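Side-chain contacts in Low molecular weight phosphotyrosine protein phosphatase 1 (Drosophila melanogaster, PDB 7CUY), which probably removes phosphate from phosphotyrosine proteins and from small aryl and acyl phosphates, as a low molecular weight tyrosine phosphatase: residues Q76-S79 against Y83-G86; K104-M109 against K150-K155; R50-A55 against E132-A137. All coordinates share one frame; numbering follows the deposited sequence.

Contact 1: residues Q76-S79 against Y83-G86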
ATOM      1  N   GLN A  76      -3.575  17.279  -1.584  1.00 28.86           N
ATOM      2  CA  GLN A  76      -2.731  17.438  -2.763  1.00 30.39           C
ATOM      3  C   GLN A  76      -2.212  16.097  -3.275  1.00 31.99           C
ATOM      4  O   GLN A  76      -1.769  16.022  -4.429  1.00 27.10           O
ATOM      5  CB  GLN A  76      -1.559  18.379  -2.490  1.00 31.89           C
ATOM      6  CG  GLN A  76      -0.324  17.708  -1.908  1.00 39.46           C
ATOM      7  CD  GLN A  76       0.933  18.535  -2.096  1.00 50.92           C
ATOM      8  OE1 GLN A  76       1.417  19.183  -1.156  1.00 52.44           O
ATOM      9  NE2 GLN A  76       1.483  18.507  -3.314  1.00 48.72           N
ATOM     10  N   ASP A  77      -2.263  15.043  -2.447  1.00 31.03           N
ATOM     11  CA  ASP A  77      -1.939  13.702  -2.923  1.00 25.44           C
ATOM     12  C   ASP A  77      -2.795  13.334  -4.122  1.00 24.22           C
ATOM     13  O   ASP A  77      -2.310  12.714  -5.070  1.00 23.46           O
ATOM     14  CB  ASP A  77      -2.136  12.670  -1.818  1.00 21.02           C
ATOM     15  CG  ASP A  77      -1.069  12.735  -0.745  1.00 28.26           C
ATOM     16  OD1 ASP A  77       0.093  13.085  -1.049  1.00 31.63           O
ATOM     17  OD2 ASP A  77      -1.398  12.432   0.419  1.00 27.73           O
ATOM     18  N   PHE A  78      -4.073  13.717  -4.110  1.00 25.17           N
ATOM     19  CA  PHE A  78      -4.932  13.310  -5.217  1.00 25.94           C
ATOM     20  C   PHE A  78      -4.582  14.021  -6.516  1.00 26.94           C
ATOM     21  O   PHE A  78      -5.054  13.596  -7.573  1.00 23.24           O
ATOM     22  CB  PHE A  78      -6.403  13.536  -4.872  1.00 22.47           C
ATOM     23  CG  PHE A  78      -6.880  12.711  -3.711  1.00 21.53           C
ATOM     24  CD1 PHE A  78      -7.461  11.465  -3.915  1.00 23.57           C
ATOM     25  CD2 PHE A  78      -6.731  13.174  -2.416  1.00 22.26           C
ATOM     26  CE1 PHE A  78      -7.890  10.695  -2.843  1.00 17.28           C
ATOM     27  CE2 PHE A  78      -7.165  12.417  -1.337  1.00 21.01           C
ATOM     28  CZ  PHE A  78      -7.745  11.182  -1.550  1.00 19.29           C
ATOM     29  N   SER A  79      -3.765  15.073  -6.469  1.00 24.01           N
ATOM     30  CA  SER A  79      -3.238  15.694  -7.679  1.00 25.45           C
ATOM     31  C   SER A  79      -1.814  15.269  -8.008  1.00 28.31           C
ATOM     32  O   SER A  79      -1.394  15.416  -9.160  1.00 29.60           O
ATOM     33  CB  SER A  79      -3.258  17.223  -7.563  1.00 27.29           C
ATOM     34  OG  SER A  79      -4.573  17.722  -7.413  1.00 37.37           O
ATOM     35  N   TYR A  83      -1.907   6.843  -9.117  1.00 17.78           N
ATOM     36  CA  TYR A  83      -2.615   5.705  -8.561  1.00 16.62           C
ATOM     37  C   TYR A  83      -2.593   5.814  -7.051  1.00 15.76           C
ATOM     38  O   TYR A  83      -1.525   5.987  -6.463  1.00 15.93           O
ATOM     39  CB  TYR A  83      -1.953   4.395  -8.993  1.00 16.71           C
ATOM     40  CG  TYR A  83      -1.837   4.283 -10.491  1.00 19.24           C
ATOM     41  CD1 TYR A  83      -2.944   3.944 -11.262  1.00 19.19           C
ATOM     42  CD2 TYR A  83      -0.627   4.521 -11.133  1.00 20.04           C
ATOM     43  CE1 TYR A  83      -2.847   3.841 -12.652  1.00 26.47           C
ATOM     44  CE2 TYR A  83      -0.511   4.433 -12.508  1.00 23.12           C
ATOM     45  CZ  TYR A  83      -1.627   4.085 -13.267  1.00 25.01           C
ATOM     46  OH  TYR A  83      -1.514   3.986 -14.637  1.00 26.90           O
ATOM     47  N   ILE A  84      -3.760   5.716  -6.422  1.00 15.01           N
ATOM     48  CA  ILE A  84      -3.865   5.632  -4.971  1.00 15.41           C
ATOM     49  C   ILE A  84      -4.606   4.347  -4.621  1.00 15.86           C
ATOM     50  O   ILE A  84      -5.704   4.111  -5.129  1.00 15.82           O
ATOM     51  CB  ILE A  84      -4.581   6.863  -4.389  1.00 17.15           C
ATOM     52  CG1 ILE A  84      -3.840   8.139  -4.810  1.00 18.15           C
ATOM     53  CG2 ILE A  84      -4.628   6.761  -2.894  1.00 13.59           C
ATOM     54  CD1 ILE A  84      -4.294   9.395  -4.123  1.00 15.85           C
ATOM     55  N   PHE A  85      -4.006   3.524  -3.766  1.00 15.11           N
ATOM     56  CA  PHE A  85      -4.501   2.193  -3.423  1.00 16.33           C
ATOM     57  C   PHE A  85      -4.988   2.137  -1.979  1.00 18.63           C
ATOM     58  O   PHE A  85      -4.236   2.464  -1.056  1.00 16.58           O
ATOM     59  CB  PHE A  85      -3.404   1.130  -3.586  1.00 19.46           C
ATOM     60  CG  PHE A  85      -3.086   0.765  -5.015  1.00 17.76           C
ATOM     61  CD1 PHE A  85      -3.862  -0.151  -5.700  1.00 19.44           C
ATOM     62  CD2 PHE A  85      -1.991   1.309  -5.650  1.00 19.49           C
ATOM     63  CE1 PHE A  85      -3.546  -0.510  -7.011  1.00 19.51           C
ATOM     64  CE2 PHE A  85      -1.682   0.969  -6.956  1.00 19.00           C
ATOM     65  CZ  PHE A  85      -2.459   0.058  -7.637  1.00 19.23           C
ATOM     66  N   GLY A  86      -6.234   1.657  -1.774  1.00 18.17           N
ATOM     67  CA  GLY A  86      -6.662   1.249  -0.454  1.00 14.39           C
ATOM     68  C   GLY A  86      -6.428  -0.235  -0.248  1.00 15.91           C
ATOM     69  O   GLY A  86      -6.204  -0.985  -1.190  1.00 15.56           O
TER
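One face of the Phe78 ring is met by the end of Ile84: CD1 sits 4.2 Å from the ring centroid, with its approach 28° off the ring normal. This CH-pi contact is displaced from the middle of the ring toward one side, with CD1 3.8 Å from Phe78 CD1 and 4.0 Å from Phe78 CE1. The ring is also packed on Leu95 and Leu98 of helix 89-98, on Ala99, Pro100 and Ser103 and on Leu107, in the parallel-sheet alpha/beta fold of the low molecular weight phosphatases. Here the short helix 77-80 leads through a two-residue connection into strand 83-86.

The two side chains cross at about a right angle. Ile84 is a beta-branched residue suited to a strand, and its CG1 branch, ending in CD1, makes the contact. CG1 lies anti to the carbonyl carbon (chi1 -57°), and the chain then runs extended to CD1 (chi2 -170°), carrying the methyl out to the helix; Ile84 meanwhile also touches Ile8 of strand 3-9, Leu95 and Ala105. A flat aromatic at position 78 offers this methyl a broad apolar surface.

Asp77, the neighbour of Phe78, has its carboxylate held by other partners: OD2 accepts from the backbone N of Arg74 and forms a salt bridge with Arg71, so that a buried charge has partners. The helical turn itself is tied by the backbone bond from Ser79 N to Gln76 O, 3.0 Å long. Side chain to side chain, Ile84 is about 10 Å from Cys9, the probable nucleophile, and the contact is core packing at some remove from that site. The Ile84 methyl touches both Phe78 and Asp77, for CD1 also lies 4.0 Å from the backbone O of Asp77.

Contact 2: residues K104-M109 against K150-K155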
ATOM      1  N   LYS A 104      -6.859  13.956 -10.538  1.00 22.06           N
ATOM      2  CA  LYS A 104      -6.301  13.021 -11.510  1.00 24.43           C
ATOM      3  C   LYS A 104      -6.069  11.610 -10.958  1.00 23.00           C
ATOM      4  O   LYS A 104      -6.115  10.657 -11.734  1.00 23.38           O
ATOM      5  CB  LYS A 104      -5.011  13.616 -12.093  1.00 30.58           C
ATOM      6  CG  LYS A 104      -3.799  12.717 -12.190  1.00 26.58           C
ATOM      7  CD  LYS A 104      -2.568  13.571 -12.305  1.00 31.20           C
ATOM      8  CE  LYS A 104      -1.298  12.782 -12.104  1.00 33.25           C
ATOM      9  NZ  LYS A 104      -0.139  13.689 -11.881  1.00 37.90           N
ATOM     10  N   ALA A 105      -5.867  11.441  -9.652  1.00 22.29           N
ATOM     11  CA  ALA A 105      -5.570  10.114  -9.107  1.00 20.77           C
ATOM     12  C   ALA A 105      -6.655   9.089  -9.427  1.00 18.72           C
ATOM     13  O   ALA A 105      -7.849   9.340  -9.257  1.00 18.70           O
ATOM     14  CB  ALA A 105      -5.406  10.186  -7.591  1.00 20.64           C
ATOM     15  N   GLU A 106      -6.223   7.900  -9.821  1.00 18.92           N
ATOM     16  CA  GLU A 106      -7.113   6.757  -9.959  1.00 18.91           C
ATOM     17  C   GLU A 106      -7.171   6.012  -8.624  1.00 19.07           C
ATOM     18  O   GLU A 106      -6.133   5.591  -8.102  1.00 17.25           O
ATOM     19  CB  GLU A 106      -6.620   5.844 -11.089  1.00 18.44           C
ATOM     20  CG  GLU A 106      -7.681   4.878 -11.600  1.00 24.77           C
ATOM     21  CD  GLU A 106      -7.179   3.916 -12.686  1.00 29.80           C
ATOM     22  OE1 GLU A 106      -7.718   2.784 -12.767  1.00 35.90           O
ATOM     23  OE2 GLU A 106      -6.278   4.292 -13.464  1.00 25.73           O
ATOM     24  N   LEU A 107      -8.375   5.826  -8.080  1.00 17.95           N
ATOM     25  CA  LEU A 107      -8.538   5.162  -6.786  1.00 19.12           C
ATOM     26  C   LEU A 107      -8.803   3.676  -7.001  1.00 20.95           C
ATOM     27  O   LEU A 107      -9.826   3.297  -7.588  1.00 25.32           O
ATOM     28  CB  LEU A 107      -9.684   5.769  -5.977  1.00 17.51           C
ATOM     29  CG  LEU A 107      -9.769   7.287  -5.893  1.00 24.08           C
ATOM     30  CD1 LEU A 107     -10.863   7.695  -4.893  1.00 24.44           C
ATOM     31  CD2 LEU A 107      -8.421   7.901  -5.532  1.00 17.49           C
ATOM     32  N   LEU A 108      -7.907   2.838  -6.509  1.00 17.60           N
ATOM     33  CA  LEU A 108      -8.010   1.406  -6.727  1.00 17.08           C
ATOM     34  C   LEU A 108      -7.871   0.696  -5.394  1.00 16.59           C
ATOM     35  O   LEU A 108      -7.308   1.224  -4.440  1.00 15.23           O
ATOM     36  CB  LEU A 108      -6.930   0.914  -7.719  1.00 16.60           C
ATOM     37  CG  LEU A 108      -6.959   1.658  -9.064  1.00 20.05           C
ATOM     38  CD1 LEU A 108      -5.697   1.391  -9.847  1.00 22.48           C
ATOM     39  CD2 LEU A 108      -8.223   1.302  -9.882  1.00 21.36           C
ATOM     40  N   MET A 109      -8.390  -0.512  -5.326  1.00 17.09           N
ATOM     41  CA  MET A 109      -8.138  -1.360  -4.179  1.00 16.77           C
ATOM     42  C   MET A 109      -7.082  -2.381  -4.586  1.00 18.51           C
ATOM     43  O   MET A 109      -7.219  -3.032  -5.628  1.00 16.01           O
ATOM     44  CB  MET A 109      -9.426  -2.038  -3.708  1.00 19.55           C
ATOM     45  CG  MET A 109      -9.258  -2.597  -2.326  1.00 19.83           C
ATOM     46  SD  MET A 109     -10.741  -3.346  -1.673  1.00 22.49           S
ATOM     47  CE  MET A 109     -10.785  -4.851  -2.653  1.00 19.75           C
ATOM     48  N   LYS A 150       2.362  -5.503 -13.979  1.00 16.81           N
ATOM     49  CA  LYS A 150       2.357  -6.104 -15.310  1.00 21.01           C
ATOM     50  C   LYS A 150       1.235  -5.536 -16.174  1.00 24.99           C
ATOM     51  O   LYS A 150       1.466  -5.153 -17.329  1.00 28.68           O
ATOM     52  CB  LYS A 150       2.262  -7.626 -15.193  1.00 20.36           C
ATOM     53  CG  LYS A 150       3.625  -8.298 -15.126  1.00 25.48           C
ATOM     54  CD  LYS A 150       3.531  -9.702 -14.578  1.00 25.93           C
ATOM     55  CE  LYS A 150       4.643 -10.568 -15.108  1.00 26.99           C
ATOM     56  NZ  LYS A 150       5.955 -10.131 -14.615  1.00 31.67           N
ATOM     57  N   GLU A 151       0.012  -5.455 -15.634  1.00 26.00           N
ATOM     58  CA  GLU A 151      -1.119  -4.983 -16.437  1.00 26.23           C
ATOM     59  C   GLU A 151      -1.030  -3.490 -16.713  1.00 25.99           C
ATOM     60  O   GLU A 151      -1.021  -3.060 -17.871  1.00 27.45           O
ATOM     61  CB  GLU A 151      -2.441  -5.275 -15.736  1.00 27.09           C
ATOM     62  CG  GLU A 151      -2.756  -6.719 -15.581  1.00 36.42           C
ATOM     63  CD  GLU A 151      -3.959  -6.909 -14.694  1.00 40.95           C
ATOM     64  OE1 GLU A 151      -4.936  -6.130 -14.858  1.00 41.32           O
ATOM     65  OE2 GLU A 151      -3.908  -7.806 -13.822  1.00 33.94           O
ATOM     66  N   ARG A 152      -1.008  -2.678 -15.660  1.00 22.45           N
ATOM     67  CA  ARG A 152      -1.182  -1.240 -15.834  1.00 23.59           C
ATOM     68  C   ARG A 152       0.122  -0.507 -16.050  1.00 25.63           C
ATOM     69  O   ARG A 152       0.156   0.468 -16.797  1.00 30.13           O
ATOM     70  CB  ARG A 152      -1.873  -0.626 -14.621  1.00 21.29           C
ATOM     71  CG  ARG A 152      -3.222  -1.207 -14.357  1.00 24.62           C
ATOM     72  CD  ARG A 152      -4.218  -0.822 -15.455  1.00 31.73           C
ATOM     73  NE  ARG A 152      -5.561  -1.172 -15.011  1.00 38.98           N
ATOM     74  CZ  ARG A 152      -6.365  -0.345 -14.346  1.00 35.97           C
ATOM     75  NH1 ARG A 152      -5.978   0.897 -14.075  1.00 23.66           N
ATOM     76  NH2 ARG A 152      -7.557  -0.769 -13.956  1.00 40.16           N
ATOM     77  N   LEU A 153       1.188  -0.919 -15.385  1.00 23.15           N
ATOM     78  CA  LEU A 153       2.417  -0.149 -15.492  1.00 24.03           C
ATOM     79  C   LEU A 153       3.249  -0.569 -16.699  1.00 28.76           C
ATOM     80  O   LEU A 153       3.871   0.281 -17.345  1.00 29.19           O
ATOM     81  CB  LEU A 153       3.228  -0.282 -14.207  1.00 23.71           C
ATOM     82  CG  LEU A 153       2.652   0.339 -12.921  1.00 25.41           C
ATOM     83  CD1 LEU A 153       3.687   0.311 -11.795  1.00 18.75           C
ATOM     84  CD2 LEU A 153       2.127   1.761 -13.126  1.00 25.00           C
ATOM     85  N   GLN A 154       3.264  -1.863 -17.021  1.00 24.89           N
ATOM     86  CA  GLN A 154       4.009  -2.377 -18.161  1.00 27.22           C
ATOM     87  C   GLN A 154       3.132  -2.663 -19.365  1.00 30.03           C
ATOM     88  O   GLN A 154       3.662  -2.980 -20.438  1.00 31.23           O
ATOM     89  CB  GLN A 154       4.747  -3.656 -17.778  1.00 26.86           C
ATOM     90  CG  GLN A 154       5.773  -3.431 -16.717  1.00 27.70           C
ATOM     91  CD  GLN A 154       6.683  -4.610 -16.549  1.00 26.87           C
ATOM     92  OE1 GLN A 154       6.427  -5.476 -15.712  1.00 27.51           O
ATOM     93  NE2 GLN A 154       7.758  -4.665 -17.348  1.00 17.96           N
ATOM     94  N   LYS A 155       1.817  -2.557 -19.210  1.00 29.88           N
ATOM     95  CA  LYS A 155       0.863  -2.804 -20.285  1.00 31.43           C
ATOM     96  C   LYS A 155       0.910  -4.276 -20.689  1.00 29.30           C
ATOM     97  O   LYS A 155       0.782  -4.598 -21.862  1.00 35.51           O
ATOM     98  CB  LYS A 155       1.149  -1.888 -21.483  1.00 32.57           C
ATOM     99  CG  LYS A 155       1.377  -0.421 -21.102  1.00 31.14           C
ATOM    100  CD  LYS A 155       0.055   0.263 -20.820  1.00 39.64           C
ATOM    101  CE  LYS A 155       0.140   1.250 -19.670  1.00 32.59           C
ATOM    102  NZ  LYS A 155       1.021   2.418 -19.939  1.00 43.73           N
TER
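Glu106 meets the edge of the Arg152 guanidinium in a salt bridge carried by one nearly straight hydrogen bond: Arg152 NH1 donates to Glu106 OE1 at 2.9 Å, with an N-H...O angle of 175°. OE1 is approached on its syn side, from somewhat out of the carboxylate plane, and itself lies almost in the guanidinium plane, and the two flat groups are nearly coplanar, 22° apart. The grip is single rather than forked, since Arg152 NH2 stays 3.8 Å from OE1. The extended glutamate chain reaches out from the strand, whereas the arginine bends at chi2 to come across it at about a right angle.

Around this firm point the packing is slack. Leu108 CD1 comes no nearer to NH1 than 4.3 Å, and all three residues are partly exposed, which suits the long charged chains of Glu106 and Arg152. Were Glu106 replaced by an alanine, the Arg152 guanidinium would probably lose this carboxylate mate and be freer to swing into solvent.

Arg152 also rests on Phe113, while Leu108 packs on Phe148 and Phe85. The bridge thereby links the outermost strand 106-109, the neighbour of strand 83-86, to the last turn of the C-terminal helix 132-153.

Contact 3: residues R50-A55 against E132-A137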
ATOM      1  N   ARG A  50       7.339   5.022  13.239  1.00 33.36           N
ATOM      2  CA  ARG A  50       7.751   4.025  12.265  1.00 30.62           C
ATOM      3  C   ARG A  50       6.676   2.945  12.153  1.00 31.59           C
ATOM      4  O   ARG A  50       5.693   2.920  12.903  1.00 27.23           O
ATOM      5  CB  ARG A  50       9.096   3.397  12.660  1.00 32.15           C
ATOM      6  CG  ARG A  50      10.278   4.372  12.812  1.00 38.41           C
ATOM      7  CD  ARG A  50      10.866   4.819  11.473  1.00 39.26           C
ATOM      8  N   ALA A  51       6.885   2.037  11.204  1.00 27.99           N
ATOM      9  CA  ALA A  51       5.954   0.948  10.990  1.00 26.36           C
ATOM     10  C   ALA A  51       5.907   0.039  12.219  1.00 33.86           C
ATOM     11  O   ALA A  51       6.813   0.045  13.066  1.00 31.78           O
ATOM     12  CB  ALA A  51       6.349   0.145   9.752  1.00 26.61           C
ATOM     13  N   ASP A  52       4.830  -0.750  12.309  1.00 29.73           N
ATOM     14  CA  ASP A  52       4.689  -1.698  13.405  1.00 29.39           C
ATOM     15  C   ASP A  52       5.889  -2.645  13.421  1.00 26.99           C
ATOM     16  O   ASP A  52       6.307  -3.127  12.362  1.00 25.52           O
ATOM     17  CB  ASP A  52       3.397  -2.506  13.259  1.00 27.57           C
ATOM     18  CG  ASP A  52       3.145  -3.424  14.451  1.00 27.88           C
ATOM     19  OD1 ASP A  52       2.411  -3.006  15.374  1.00 34.82           O
ATOM     20  OD2 ASP A  52       3.680  -4.554  14.477  1.00 26.07           O
ATOM     21  N   PRO A  53       6.472  -2.918  14.590  1.00 31.56           N
ATOM     22  CA  PRO A  53       7.597  -3.866  14.651  1.00 28.32           C
ATOM     23  C   PRO A  53       7.326  -5.168  13.931  1.00 28.71           C
ATOM     24  O   PRO A  53       8.260  -5.766  13.372  1.00 28.62           O
ATOM     25  CB  PRO A  53       7.807  -4.082  16.162  1.00 27.82           C
ATOM     26  CG  PRO A  53       6.725  -3.332  16.858  1.00 28.74           C
ATOM     27  CD  PRO A  53       6.187  -2.307  15.896  1.00 30.66           C
ATOM     28  N   ARG A  54       6.066  -5.615  13.894  1.00 29.04           N
ATOM     29  CA  ARG A  54       5.758  -6.866  13.205  1.00 27.35           C
ATOM     30  C   ARG A  54       5.788  -6.687  11.696  1.00 25.17           C
ATOM     31  O   ARG A  54       6.102  -7.636  10.966  1.00 27.45           O
ATOM     32  CB  ARG A  54       4.400  -7.398  13.653  1.00 26.02           C
ATOM     33  CG  ARG A  54       4.300  -7.616  15.158  1.00 26.71           C
ATOM     34  CD  ARG A  54       2.868  -7.875  15.592  1.00 25.80           C
ATOM     35  NE  ARG A  54       2.071  -6.649  15.598  1.00 28.66           N
ATOM     36  CZ  ARG A  54       0.797  -6.589  15.971  1.00 27.99           C
ATOM     37  NH1 ARG A  54       0.163  -7.691  16.369  1.00 26.31           N
ATOM     38  NH2 ARG A  54       0.156  -5.431  15.946  1.00 23.41           N
ATOM     39  N   ALA A  55       5.462  -5.487  11.206  1.00 25.09           N
ATOM     40  CA  ALA A  55       5.636  -5.226   9.780  1.00 25.58           C
ATOM     41  C   ALA A  55       7.117  -5.195   9.414  1.00 26.39           C
ATOM     42  O   ALA A  55       7.536  -5.786   8.411  1.00 21.98           O
ATOM     43  CB  ALA A  55       4.958  -3.913   9.397  1.00 19.09           C
ATOM     44  N   GLU A 132       1.208 -13.201  12.236  1.00 30.61           N
ATOM     45  CA  GLU A 132       0.716 -14.010  11.125  1.00 28.03           C
ATOM     46  C   GLU A 132      -0.057 -13.169  10.123  1.00 28.85           C
ATOM     47  O   GLU A 132       0.083 -13.364   8.915  1.00 26.80           O
ATOM     48  CB  GLU A 132      -0.161 -15.155  11.632  1.00 25.75           C
ATOM     49  N   GLY A 133      -0.879 -12.232  10.604  1.00 25.86           N
ATOM     50  CA  GLY A 133      -1.632 -11.385   9.695  1.00 26.88           C
ATOM     51  C   GLY A 133      -0.771 -10.471   8.849  1.00 22.00           C
ATOM     52  O   GLY A 133      -1.207 -10.034   7.778  1.00 20.77           O
ATOM     53  N   PHE A 134       0.435 -10.156   9.316  1.00 22.68           N
ATOM     54  CA  PHE A 134       1.350  -9.353   8.519  1.00 22.41           C
ATOM     55  C   PHE A 134       1.930 -10.180   7.385  1.00 24.32           C
ATOM     56  O   PHE A 134       2.089  -9.694   6.256  1.00 20.18           O
ATOM     57  CB  PHE A 134       2.462  -8.798   9.411  1.00 20.75           C
ATOM     58  CG  PHE A 134       1.985  -7.788  10.432  1.00 21.15           C
ATOM     59  CD1 PHE A 134       1.234  -8.186  11.529  1.00 24.30           C
ATOM     60  CD2 PHE A 134       2.322  -6.444  10.312  1.00 23.04           C
ATOM     61  CE1 PHE A 134       0.799  -7.256  12.476  1.00 25.02           C
ATOM     62  CE2 PHE A 134       1.894  -5.505  11.250  1.00 19.90           C
ATOM     63  CZ  PHE A 134       1.145  -5.910  12.334  1.00 25.44           C
ATOM     64  N   GLU A 135       2.251 -11.440   7.677  1.00 24.38           N
ATOM     65  CA  GLU A 135       2.754 -12.336   6.649  1.00 25.35           C
ATOM     66  C   GLU A 135       1.719 -12.541   5.552  1.00 23.49           C
ATOM     67  O   GLU A 135       2.071 -12.580   4.365  1.00 24.27           O
ATOM     68  CB  GLU A 135       3.171 -13.663   7.287  1.00 29.49           C
ATOM     69  CG  GLU A 135       3.347 -14.826   6.317  1.00 34.78           C
ATOM     70  CD  GLU A 135       4.595 -14.692   5.445  1.00 39.09           C
ATOM     71  OE1 GLU A 135       5.463 -13.832   5.760  1.00 33.39           O
ATOM     72  OE2 GLU A 135       4.698 -15.453   4.449  1.00 42.03           O
ATOM     73  N   THR A 136       0.428 -12.646   5.902  1.00 21.81           N
ATOM     74  CA  THR A 136      -0.533 -12.891   4.827  1.00 21.40           C
ATOM     75  C   THR A 136      -0.744 -11.629   3.996  1.00 21.69           C
ATOM     76  O   THR A 136      -0.851 -11.706   2.767  1.00 21.60           O
ATOM     77  CB  THR A 136      -1.866 -13.458   5.354  1.00 25.31           C
ATOM     78  OG1 THR A 136      -2.883 -12.449   5.397  1.00 37.10           O
ATOM     79  CG2 THR A 136      -1.705 -14.052   6.710  1.00 21.99           C
ATOM     80  N   ALA A 137      -0.755 -10.458   4.643  1.00 20.77           N
ATOM     81  CA  ALA A 137      -0.735  -9.200   3.903  1.00 20.69           C
ATOM     82  C   ALA A 137       0.462  -9.134   2.954  1.00 19.46           C
ATOM     83  O   ALA A 137       0.339  -8.704   1.798  1.00 18.94           O
ATOM     84  CB  ALA A 137      -0.708  -8.024   4.880  1.00 17.82           C
TER
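Phe134 lays one face of its ring against Arg54, whose CB stands 3.7 Å from the centroid and only 6° off the ring normal. Farther along the same side chain, the guanidinium turns a face to the ring's rim, with Phe134 CE1 3.4 Å from Arg54 NE. The two planes are inclined at 45°, so this is not a parallel stack. Ala55, small enough to let the ring approach its backbone, places CB 3.8 Å from Phe134 CD2, and its backbone N approaches the ring obliquely. Asp52 OD2 comes obliquely too, 3.6 Å from Phe134 CZ.

The next shell fixes these groups. Asp52 is the N-cap of helix 53-61, a place suited to aspartate because a short carboxylate can reach the unpaired N-H groups of the first turn. With CG anti to the backbone N (chi1 -175°), it brings OD2 within 2.7 Å of Arg54 N. The same oxygen receives Arg54 NE at 2.9 Å in a salt bridge, with a weaker bond from NH2 to OD1, and Arg54 N and NE reach OD2 from opposite faces of the carboxylate plane. Arg54 bends at chi3 to make this return. Its outer nitrogens bind backbone oxygens of the loop after the proposed proton donor Asp124: NH2 that of Tyr126, NH1 those of Glu128 and Gly130. Arginine, with several donors spread over a flat group, suits this joining role.

Phe134 also touches Cys14 and Pro125, and its side chain is about 7 Å from those of Arg15 and Asp124, and equally from a bound HEPES molecule. Asp52 bonds through its backbone to Ile13 in the CX5R phosphate-binding loop. The start of helix 132-153 is thus packed on the start of helix 53-61, beside the probable catalytic residues Arg15, which begins helix 15-29, and Asp124, in the loop before helix 132-153.

Overall arrangement
Strand 3-9 runs into the phosphate-binding loop, and after strand 35-41 the chain reaches residues 50-55, where contact 3 opens. Before it closes, contact 1 opens and shuts within a few residues, joining helix 77-80 to strand 83-86, so it is wholly enclosed by contact 3. Contact 2 then opens at 104-109, which holds the next strand of the sheet; backbone hydrogen bonds of Ile84 and Gly86 with Leu108 join it to contact 1. Helix 132-153 closes both long loops: its start completes contact 3, its end contact 2, so these two cross. They lie on opposite sides of the chain's centre, with centres about 25 Å apart, tying one helix to the active-site end and to the sheet edge.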